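Local structure of putative aldolase (Bacteroides vulgatus ATCC 8482, 3DXI) at residues Gly167-Pro171 / Lys172-Asn176; Leu199-Ile202 / Asn203-Ala207; Glu232-Leu235 / Thr236-Lys240; Thr269-Pro272 / Tyr273-Gly277. The protein is of unknown function but, as a putative aldolase with an HMGL-like region, folds as a TIM barrel and occurs as a two-chain assembly. All coordinates share one frame; numbering follows the deposited sequence.

Overall arrangement
The four contacts follow one another along the chain, each at the start of a helix or within one. Contact 1 opens helix 171-184, which follows barrel strand 159-163; contact 2 opens helix 200-209, between strands 189-192 and 214-217; contact 3 lies in helix 231-241, after the last barrel strand; contact 4 opens helix 271-278, beyond the barrel. The centres of contacts 1 and 2 are about 8 Å apart and those of contacts 2 and 3 about 12 Å, and each of these pairs touches directly. The centres of contacts 3 and 4 are about 25 Å apart within one chain, yet contact 3 packs against contact 4 of the second subunit, so barrel and C-terminal helices meet in the dimer.

Contact 1. Residues Gly167-Pro171 / Lys172-Asn176; sequences GGITP and KEVKN
The carboxylate of E173 folds back over the first turn of its helix and grips T170 with a single oxygen. OE1 accepts the backbone N-H of T170, 2.8 Å from T170 N to E173 OE1, and the amide meets that oxygen nearly along the C-O bond. The T170 hydroxyl donates to the same atom, 3.0 Å from T170 OG1 to E173 OE1, but comes in from above the carboxylate plane, 45° out of it. This second approach is possible because T170 OG1 stands between the backbone N and the carbonyl carbon (chi1 64°), on the side where E173 lies. A water is placed to donate to both E173 OE1 and G168 O, though more acceptors surround it than it has protons. I169 CD1 rests against the E173 chain, 3.5 Å from E173 CB, and the I169 CG2 branch meets V174 CG2 at 3.9 Å, the two side chains crossing at about a right angle. The helix proper starts with V174 N to T170 O, 3.0 Å, followed by K175 N to P171 O.

Farther out, D164 OD1 takes the N-H of I169, and N203 ND2 donates to I169 O, fixing the loop that leads into the cap. F191 of strand 189-192 lies against both I169 and V174, while Y237 of the second subunit packs on T170. With T170 as N-cap, the bond from its N-H to E173 is one half of a capping box, and the I169-V174 pair just outside it is a hydrophobic staple, here starting the helix after barrel strand 159-163.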
loop_
_atom_site.group_PDB
_atom_site.type_symbol
_atom_site.label_atom_id
_atom_site.label_comp_id
_atom_site.label_asym_id
_atom_site.label_seq_id
_atom_site.Cartn_x
_atom_site.Cartn_y
_atom_site.Cartn_z
ATOM N N GLY A 167 -9.637 7.054 5.009
ATOM C CA GLY A 167 -8.663 6.183 4.378
ATOM C C GLY A 167 -9.247 4.799 4.165
ATOM O O GLY A 167 -8.540 3.790 4.248
ATOM N N GLY A 168 -10.550 4.754 3.900
ATOM C CA GLY A 168 -11.220 3.486 3.678
ATOM C C GLY A 168 -11.981 3.411 2.367
ATOM O O GLY A 168 -12.639 2.414 2.087
ATOM N N ILE A 169 -11.895 4.461 1.558
ATOM C CA ILE A 169 -12.592 4.483 0.275
ATOM C C ILE A 169 -11.928 3.500 -0.704
ATOM O O ILE A 169 -10.705 3.383 -0.744
ATOM C CB ILE A 169 -12.599 5.923 -0.321
ATOM C CG1 ILE A 169 -13.757 6.072 -1.307
ATOM C CG2 ILE A 169 -11.276 6.232 -1.004
ATOM C CD1 ILE A 169 -15.107 6.057 -0.643
ATOM N N THR A 170 -12.741 2.787 -1.481
ATOM C CA THR A 170 -12.238 1.809 -2.445
ATOM C C THR A 170 -12.292 2.350 -3.878
ATOM O O THR A 170 -12.991 3.320 -4.151
ATOM C CB THR A 170 -13.059 0.502 -2.384
ATOM O OG1 THR A 170 -14.415 0.770 -2.770
ATOM C CG2 THR A 170 -13.038 -0.075 -0.975
ATOM N N PRO A 171 -11.559 1.716 -4.810
ATOM C CA PRO A 171 -11.530 2.143 -6.214
ATOM C C PRO A 171 -12.922 2.280 -6.829
ATOM O O PRO A 171 -13.207 3.261 -7.520
ATOM C CB PRO A 171 -10.704 1.049 -6.890
ATOM C CG PRO A 171 -9.777 0.616 -5.804
ATOM C CD PRO A 171 -10.686 0.547 -4.605
ATOM N N LYS A 172 -13.783 1.294 -6.585
ATOM C CA LYS A 172 -15.147 1.329 -7.113
ATOM C C LYS A 172 -15.882 2.576 -6.629
ATOM O O LYS A 172 -16.521 3.264 -7.418
ATOM C CB LYS A 172 -15.930 0.085 -6.680
ATOM C CG LYS A 172 -17.364 0.053 -7.187
ATOM C CD LYS A 172 -18.114 -1.192 -6.714
ATOM C CE LYS A 172 -19.466 -1.321 -7.419
ATOM N NZ LYS A 172 -20.195 -2.580 -7.076
ATOM N N GLU A 173 -15.790 2.861 -5.332
ATOM C CA GLU A 173 -16.451 4.029 -4.762
ATOM C C GLU A 173 -15.915 5.336 -5.326
ATOM O O GLU A 173 -16.685 6.280 -5.525
ATOM C CB GLU A 173 -16.312 4.032 -3.242
ATOM C CG GLU A 173 -17.002 2.851 -2.587
ATOM C CD GLU A 173 -16.668 2.731 -1.122
ATOM O OE1 GLU A 173 -15.466 2.698 -0.789
ATOM O OE2 GLU A 173 -17.609 2.663 -0.307
ATOM N N VAL A 174 -14.604 5.394 -5.577
ATOM C CA VAL A 174 -13.995 6.601 -6.135
ATOM C C VAL A 174 -14.554 6.861 -7.533
ATOM O O VAL A 174 -14.874 8.004 -7.872
ATOM C CB VAL A 174 -12.447 6.493 -6.222
ATOM C CG1 VAL A 174 -11.878 7.721 -6.930
ATOM C CG2 VAL A 174 -11.849 6.374 -4.819
ATOM N N LYS A 175 -14.666 5.808 -8.341
ATOM C CA LYS A 175 -15.212 5.952 -9.692
ATOM C C LYS A 175 -16.635 6.489 -9.636
ATOM O O LYS A 175 -16.973 7.453 -10.316
ATOM C CB LYS A 175 -15.247 4.609 -10.431
ATOM C CG LYS A 175 -13.902 4.088 -10.877
ATOM C CD LYS A 175 -14.034 2.720 -11.545
ATOM C CE LYS A 175 -14.843 2.797 -12.830
ATOM N NZ LYS A 175 -14.168 3.639 -13.859
ATOM N N ASN A 176 -17.469 5.841 -8.830
ATOM C CA ASN A 176 -18.869 6.230 -8.697
ATOM C C ASN A 176 -19.038 7.678 -8.249
ATOM O O ASN A 176 -19.818 8.430 -8.837
ATOM C CB ASN A 176 -19.583 5.301 -7.714
ATOM C CG ASN A 176 -21.020 5.708 -7.468
ATOM O OD1 ASN A 176 -21.854 5.660 -8.372
ATOM N ND2 ASN A 176 -21.316 6.121 -6.243
HETATM O O HOH W 1 -15.286 1.677 1.667
#

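Contact 2. Residues Leu199-Ile202 / Asn203-Ala207; sequences LGLI and NSITA
N203 folds back over the carbonyl of L199, and its side chain can be followed atom by atom. N203 CB lies 3.2 Å and N203 CG 3.1 Å from L199 O, because chi1 of -77° lays the amide beside the backbone N, on the side where the preceding turn begins. Farther along, N203 OD1 packs 2.9 Å from P171 N, which as a proline nitrogen has no proton to give, so this is not a hydrogen bond. N203 ND2 lies 3.5 Å from L199 CB. Although L199 O is also close, the angle to ND2 is poor; that oxygen instead takes the backbone N-H of N203, at 2.8 Å from N203 N to L199 O. ND2 is held instead by the I169 carbonyl.

Helix 200-209 is the crossover of a beta-alpha-beta unit, running between the parallel barrel strands 189-192 and 214-217. Two hydroxyls on it fold back to the carbonyl four residues earlier. S204 OG donates to G200 O at 2.7 Å, and S204 N reaches that carbonyl from the opposite face of its plane. Two residues farther on, T206 repeats the pattern: T206 OG1 is 2.6 Å from I202 O, with T206 N on the other face.

Elsewhere round the helix, L201 and I205 lie side by side and point the same way, L201 CD1 3.9 Å from I205 CG1, and both pack against Y237 of helix 231-241. I202 faces I202 of the second subunit.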
loop_
_atom_site.group_PDB
_atom_site.type_symbol
_atom_site.label_atom_id
_atom_site.label_comp_id
_atom_site.label_asym_id
_atom_site.label_seq_id
_atom_site.Cartn_x
_atom_site.Cartn_y
_atom_site.Cartn_z
ATOM N N LEU A 199 -4.600 1.974 -0.164
ATOM C CA LEU A 199 -5.311 2.038 -1.436
ATOM C C LEU A 199 -5.108 3.421 -2.073
ATOM O O LEU A 199 -5.716 3.745 -3.095
ATOM C CB LEU A 199 -6.808 1.774 -1.233
ATOM C CG LEU A 199 -7.234 0.361 -0.802
ATOM C CD1 LEU A 199 -8.757 0.313 -0.628
ATOM C CD2 LEU A 199 -6.784 -0.652 -1.850
ATOM N N GLY A 200 -4.246 4.230 -1.462
ATOM C CA GLY A 200 -3.985 5.555 -1.991
ATOM C C GLY A 200 -3.570 5.550 -3.454
ATOM O O GLY A 200 -4.121 6.294 -4.263
ATOM N N LEU A 201 -2.595 4.714 -3.808
ATOM C CA LEU A 201 -2.135 4.664 -5.190
ATOM C C LEU A 201 -3.213 4.175 -6.151
ATOM O O LEU A 201 -3.535 4.859 -7.120
ATOM C CB LEU A 201 -0.899 3.764 -5.331
ATOM C CG LEU A 201 -0.396 3.574 -6.773
ATOM C CD1 LEU A 201 0.136 4.891 -7.331
ATOM C CD2 LEU A 201 0.686 2.513 -6.803
ATOM N N ILE A 202 -3.781 3.002 -5.888
ATOM C CA ILE A 202 -4.784 2.474 -6.799
ATOM C C ILE A 202 -6.037 3.342 -6.910
ATOM O O ILE A 202 -6.629 3.433 -7.987
ATOM C CB ILE A 202 -5.168 0.999 -6.457
ATOM C CG1 ILE A 202 -5.954 0.407 -7.628
ATOM C CG2 ILE A 202 -5.978 0.927 -5.168
ATOM C CD1 ILE A 202 -5.212 0.516 -8.977
ATOM N N ASN A 203 -6.451 3.977 -5.813
ATOM C CA ASN A 203 -7.621 4.857 -5.874
ATOM C C ASN A 203 -7.279 6.045 -6.783
ATOM O O ASN A 203 -8.087 6.458 -7.612
ATOM C CB ASN A 203 -7.999 5.407 -4.492
ATOM C CG ASN A 203 -8.727 4.397 -3.626
ATOM O OD1 ASN A 203 -9.397 3.496 -4.124
ATOM N ND2 ASN A 203 -8.622 4.566 -2.314
ATOM N N SER A 204 -6.078 6.593 -6.615
ATOM C CA SER A 204 -5.640 7.738 -7.413
ATOM C C SER A 204 -5.511 7.383 -8.895
ATOM O O SER A 204 -5.961 8.131 -9.761
ATOM C CB SER A 204 -4.309 8.279 -6.877
ATOM O OG SER A 204 -4.422 8.635 -5.504
ATOM N N ILE A 205 -4.907 6.241 -9.192
ATOM C CA ILE A 205 -4.765 5.825 -10.578
ATOM C C ILE A 205 -6.151 5.612 -11.194
ATOM O O ILE A 205 -6.372 5.918 -12.366
ATOM C CB ILE A 205 -3.940 4.521 -10.689
ATOM C CG1 ILE A 205 -2.529 4.750 -10.139
ATOM C CG2 ILE A 205 -3.866 4.062 -12.147
ATOM C CD1 ILE A 205 -1.749 5.845 -10.859
ATOM N N THR A 206 -7.083 5.098 -10.394
ATOM C CA THR A 206 -8.448 4.845 -10.851
ATOM C C THR A 206 -9.113 6.166 -11.242
ATOM O O THR A 206 -9.787 6.256 -12.271
ATOM C CB THR A 206 -9.285 4.143 -9.745
ATOM O OG1 THR A 206 -8.730 2.850 -9.473
ATOM C CG2 THR A 206 -10.731 3.980 -10.184
ATOM N N ALA A 207 -8.904 7.189 -10.418
ATOM C CA ALA A 207 -9.460 8.511 -10.671
ATOM C C ALA A 207 -8.781 9.114 -11.899
ATOM O O ALA A 207 -9.449 9.670 -12.786
ATOM C CB ALA A 207 -9.255 9.410 -9.450
#

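Contact 3. Residues Glu232-Leu235 / Thr236-Lys240; sequences ELLL and TYLNK
T236 turns its hydroxyl back along the helix toward E232, and L234 and L238 are turned so that their ends converge. In T236, chi1 of -69° holds OG1 next to the backbone N and directs it at the carbonyl one turn earlier, with T236 OG1 2.9 Å from E232 O. L234 and L238 start from different rotamers: CG of L234 is opposite its own N (chi1 175°), whereas CG of L238 leans to the N side (chi1 -63°). The two side chains therefore converge as they cross, and L234 CD1 comes to 3.7 Å from L238 CD1. L238 CG also touches L234 O, at 3.2 Å, the oxygen that the L238 backbone N-H uses.

E232 O thus receives two donors. T236 N, 3.0 Å from E232 O, stands above the carbonyl plane, and the hydroxyl approaches from the opposite face, less far out of the plane. Neighbouring turns are closed by single backbone bonds, such as Y237 N to L233 O at 3.1 Å.

Much of the surface of helix 231-241, which follows the last barrel strand, is covered. L238 rests on I205 of helix 200-209 and, with L235, on I5 of strand 4-7, while Y237 stacks with H241.

By donating to a carbonyl one turn back, the buried T236 has its OG1 satisfied within the helix, which probably lets this residue pack through its apolar part on L271 of the second subunit.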
loop_
_atom_site.group_PDB
_atom_site.type_symbol
_atom_site.label_atom_id
_atom_site.label_comp_id
_atom_site.label_asym_id
_atom_site.label_seq_id
_atom_site.Cartn_x
_atom_site.Cartn_y
_atom_site.Cartn_z
ATOM N N GLU A 232 6.212 9.820 -4.215
ATOM C CA GLU A 232 7.200 9.027 -4.946
ATOM C C GLU A 232 6.573 7.782 -5.568
ATOM O O GLU A 232 7.012 7.328 -6.625
ATOM C CB GLU A 232 8.364 8.611 -4.030
ATOM C CG GLU A 232 7.945 7.772 -2.819
ATOM C CD GLU A 232 7.701 8.613 -1.592
ATOM O OE1 GLU A 232 7.267 9.776 -1.743
ATOM O OE2 GLU A 232 7.936 8.110 -0.472
ATOM N N LEU A 233 5.559 7.221 -4.914
ATOM C CA LEU A 233 4.900 6.030 -5.452
ATOM C C LEU A 233 4.053 6.419 -6.659
ATOM O O LEU A 233 4.011 5.705 -7.660
ATOM C CB LEU A 233 4.016 5.363 -4.394
ATOM C CG LEU A 233 3.302 4.085 -4.843
ATOM C CD1 LEU A 233 4.308 3.099 -5.423
ATOM C CD2 LEU A 233 2.585 3.457 -3.660
ATOM N N LEU A 234 3.378 7.559 -6.557
ATOM C CA LEU A 234 2.545 8.052 -7.652
ATOM C C LEU A 234 3.397 8.303 -8.892
ATOM O O LEU A 234 3.088 7.804 -9.970
ATOM C CB LEU A 234 1.843 9.349 -7.248
ATOM C CG LEU A 234 1.017 10.092 -8.301
ATOM C CD1 LEU A 234 -0.093 9.195 -8.843
ATOM C CD2 LEU A 234 0.432 11.356 -7.667
ATOM N N LEU A 235 4.476 9.069 -8.724
ATOM C CA LEU A 235 5.367 9.405 -9.831
ATOM C C LEU A 235 6.025 8.180 -10.446
ATOM O O LEU A 235 6.179 8.097 -11.663
ATOM C CB LEU A 235 6.449 10.391 -9.379
ATOM C CG LEU A 235 5.952 11.758 -8.905
ATOM C CD1 LEU A 235 7.150 12.638 -8.564
ATOM C CD2 LEU A 235 5.103 12.415 -9.986
ATOM N N THR A 236 6.437 7.233 -9.612
ATOM C CA THR A 236 7.053 6.025 -10.144
ATOM C C THR A 236 6.056 5.285 -11.033
ATOM O O THR A 236 6.390 4.884 -12.146
ATOM C CB THR A 236 7.523 5.088 -9.019
ATOM O OG1 THR A 236 8.628 5.694 -8.336
ATOM C CG2 THR A 236 7.978 3.753 -9.590
ATOM N N TYR A 237 4.827 5.131 -10.543
ATOM C CA TYR A 237 3.783 4.441 -11.296
ATOM C C TYR A 237 3.466 5.147 -12.616
ATOM O O TYR A 237 3.394 4.508 -13.669
ATOM C CB TYR A 237 2.493 4.339 -10.476
ATOM C CG TYR A 237 1.498 3.355 -11.064
ATOM C CD1 TYR A 237 1.489 2.020 -10.658
ATOM C CD2 TYR A 237 0.602 3.745 -12.063
ATOM C CE1 TYR A 237 0.622 1.097 -11.228
ATOM C CE2 TYR A 237 -0.277 2.824 -12.645
ATOM C CZ TYR A 237 -0.256 1.502 -12.220
ATOM O OH TYR A 237 -1.099 0.571 -12.779
ATOM N N LEU A 238 3.269 6.460 -12.553
ATOM C CA LEU A 238 2.953 7.247 -13.743
ATOM C C LEU A 238 4.094 7.248 -14.755
ATOM O O LEU A 238 3.854 7.292 -15.956
ATOM C CB LEU A 238 2.599 8.689 -13.348
ATOM C CG LEU A 238 1.355 8.875 -12.461
ATOM C CD1 LEU A 238 1.154 10.354 -12.148
ATOM C CD2 LEU A 238 0.127 8.308 -13.158
ATOM N N ASN A 239 5.337 7.206 -14.277
ATOM C CA ASN A 239 6.478 7.197 -15.188
ATOM C C ASN A 239 6.460 5.932 -16.041
ATOM O O ASN A 239 6.782 5.967 -17.230
ATOM C CB ASN A 239 7.792 7.291 -14.411
ATOM C CG ASN A 239 9.009 7.037 -15.284
ATOM O OD1 ASN A 239 9.519 5.915 -15.347
ATOM N ND2 ASN A 239 9.473 8.077 -15.974
ATOM N N LYS A 240 6.065 4.819 -15.433
ATOM C CA LYS A 240 5.992 3.542 -16.137
ATOM C C LYS A 240 4.727 3.370 -16.987
ATOM O O LYS A 240 4.802 3.035 -18.169
ATOM C CB LYS A 240 6.073 2.385 -15.131
ATOM C CG LYS A 240 5.762 1.014 -15.713
ATOM C CD LYS A 240 6.751 0.631 -16.799
ATOM C CE LYS A 240 6.425 -0.742 -17.358
ATOM N NZ LYS A 240 7.355 -1.131 -18.444
#

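Contact 4. Residues Thr269-Pro272 / Tyr273-Gly277; sequences TNLP and YMLSG
N270 lays its amide alongside the ring of Y273, the two planes only 22° apart, with N270 ND2 3.3 Å from Y273 CD2 and OD1 closer still to the same carbon. The approach is oblique. The amide is put there by a chi1 of 46°, which folds CG between the backbone N and the carbonyl carbon. From that position OD1 accepts the backbone N-H of Y273, 3.0 Å from Y273 N to N270 OD1, with an N-H...O angle of 159°. N270 is therefore the N-cap of helix 271-278, and its own carbonyl starts the regular pattern, with M274 N 2.7 Å from N270 O.

The M274 side chain, a selenomethionine, runs back over the cap, its CE 3.8 Å from N270 CA. T269 OG1 passes 3.6 Å from M274 CG, crossing it at about a right angle, while the T269 hydroxyl hydrogen-bonds to N196 O. L271 and L275 meet one turn apart and lie against F297 of helix 297-302; M274 packs on E232 of the second subunit.

Chemically, one amide does two jobs: its oxygen supplies an acceptor at the start of a helix, where the first N-H groups have no preceding turn to bond to, and the amide also packs obliquely against the tyrosine ring, which may limit its rotation.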
loop_
_atom_site.group_PDB
_atom_site.type_symbol
_atom_site.label_atom_id
_atom_site.label_comp_id
_atom_site.label_asym_id
_atom_site.label_seq_id
_atom_site.Cartn_x
_atom_site.Cartn_y
_atom_site.Cartn_z
ATOM N N THR A 269 0.499 3.371 8.000
ATOM C CA THR A 269 -0.603 2.604 8.570
ATOM C C THR A 269 -0.137 1.472 9.491
ATOM O O THR A 269 1.027 1.081 9.478
ATOM C CB THR A 269 -1.497 2.012 7.452
ATOM O OG1 THR A 269 -2.707 1.513 8.027
ATOM C CG2 THR A 269 -0.782 0.860 6.741
ATOM N N ASN A 270 -1.065 0.981 10.309
ATOM C CA ASN A 270 -0.822 -0.113 11.240
ATOM C C ASN A 270 -2.195 -0.700 11.562
ATOM O O ASN A 270 -3.202 -0.186 11.080
ATOM C CB ASN A 270 -0.109 0.375 12.513
ATOM C CG ASN A 270 -0.723 1.637 13.096
ATOM O OD1 ASN A 270 -1.937 1.742 13.257
ATOM N ND2 ASN A 270 0.131 2.601 13.437
ATOM N N LEU A 271 -2.253 -1.750 12.376
ATOM C CA LEU A 271 -3.545 -2.383 12.655
ATOM C C LEU A 271 -4.616 -1.421 13.157
ATOM O O LEU A 271 -5.758 -1.493 12.716
ATOM C CB LEU A 271 -3.390 -3.567 13.617
ATOM C CG LEU A 271 -4.690 -4.344 13.883
ATOM C CD1 LEU A 271 -5.345 -4.733 12.558
ATOM C CD2 LEU A 271 -4.401 -5.589 14.725
ATOM N N PRO A 272 -4.273 -0.522 14.097
ATOM C CA PRO A 272 -5.267 0.433 14.601
ATOM C C PRO A 272 -5.788 1.333 13.474
ATOM O O PRO A 272 -6.988 1.609 13.387
ATOM C CB PRO A 272 -4.482 1.229 15.635
ATOM C CG PRO A 272 -3.526 0.216 16.171
ATOM C CD PRO A 272 -3.048 -0.476 14.916
ATOM N N TYR A 273 -4.876 1.795 12.616
ATOM C CA TYR A 273 -5.262 2.656 11.500
ATOM C C TYR A 273 -5.947 1.883 10.386
ATOM O O TYR A 273 -6.745 2.447 9.638
ATOM C CB TYR A 273 -4.051 3.428 10.959
ATOM C CG TYR A 273 -3.511 4.429 11.955
ATOM C CD1 TYR A 273 -4.376 5.164 12.760
ATOM C CD2 TYR A 273 -2.144 4.652 12.087
ATOM C CE1 TYR A 273 -3.896 6.099 13.678
ATOM C CE2 TYR A 273 -1.648 5.587 13.002
ATOM C CZ TYR A 273 -2.536 6.307 13.794
ATOM O OH TYR A 273 -2.081 7.240 14.698
HETATM N N MSE A 274 -5.646 0.594 10.266
HETATM C CA MSE A 274 -6.309 -0.216 9.247
HETATM C C MSE A 274 -7.759 -0.373 9.690
HETATM O O MSE A 274 -8.684 -0.291 8.878
HETATM C CB MSE A 274 -5.675 -1.609 9.146
HETATM C CG MSE A 274 -4.315 -1.636 8.466
HETATM SE SE MSE A 274 -3.395 -3.316 8.701
HETATM C CE MSE A 274 -1.562 -2.710 8.533
ATOM N N LEU A 275 -7.945 -0.615 10.988
ATOM C CA LEU A 275 -9.281 -0.794 11.551
ATOM C C LEU A 275 -10.124 0.467 11.397
ATOM O O LEU A 275 -11.291 0.392 11.030
ATOM C CB LEU A 275 -9.188 -1.189 13.030
ATOM C CG LEU A 275 -8.730 -2.627 13.310
ATOM C CD1 LEU A 275 -8.370 -2.791 14.772
ATOM C CD2 LEU A 275 -9.835 -3.595 12.915
ATOM N N SER A 276 -9.532 1.625 11.667
ATOM C CA SER A 276 -10.269 2.879 11.539
ATOM C C SER A 276 -10.623 3.144 10.081
ATOM O O SER A 276 -11.705 3.637 9.779
ATOM C CB SER A 276 -9.458 4.056 12.100
ATOM O OG SER A 276 -8.270 4.300 11.360
ATOM N N GLY A 277 -9.712 2.804 9.177
ATOM C CA GLY A 277 -9.968 3.016 7.766
ATOM C C GLY A 277 -11.103 2.170 7.217
ATOM O O GLY A 277 -12.039 2.698 6.613
#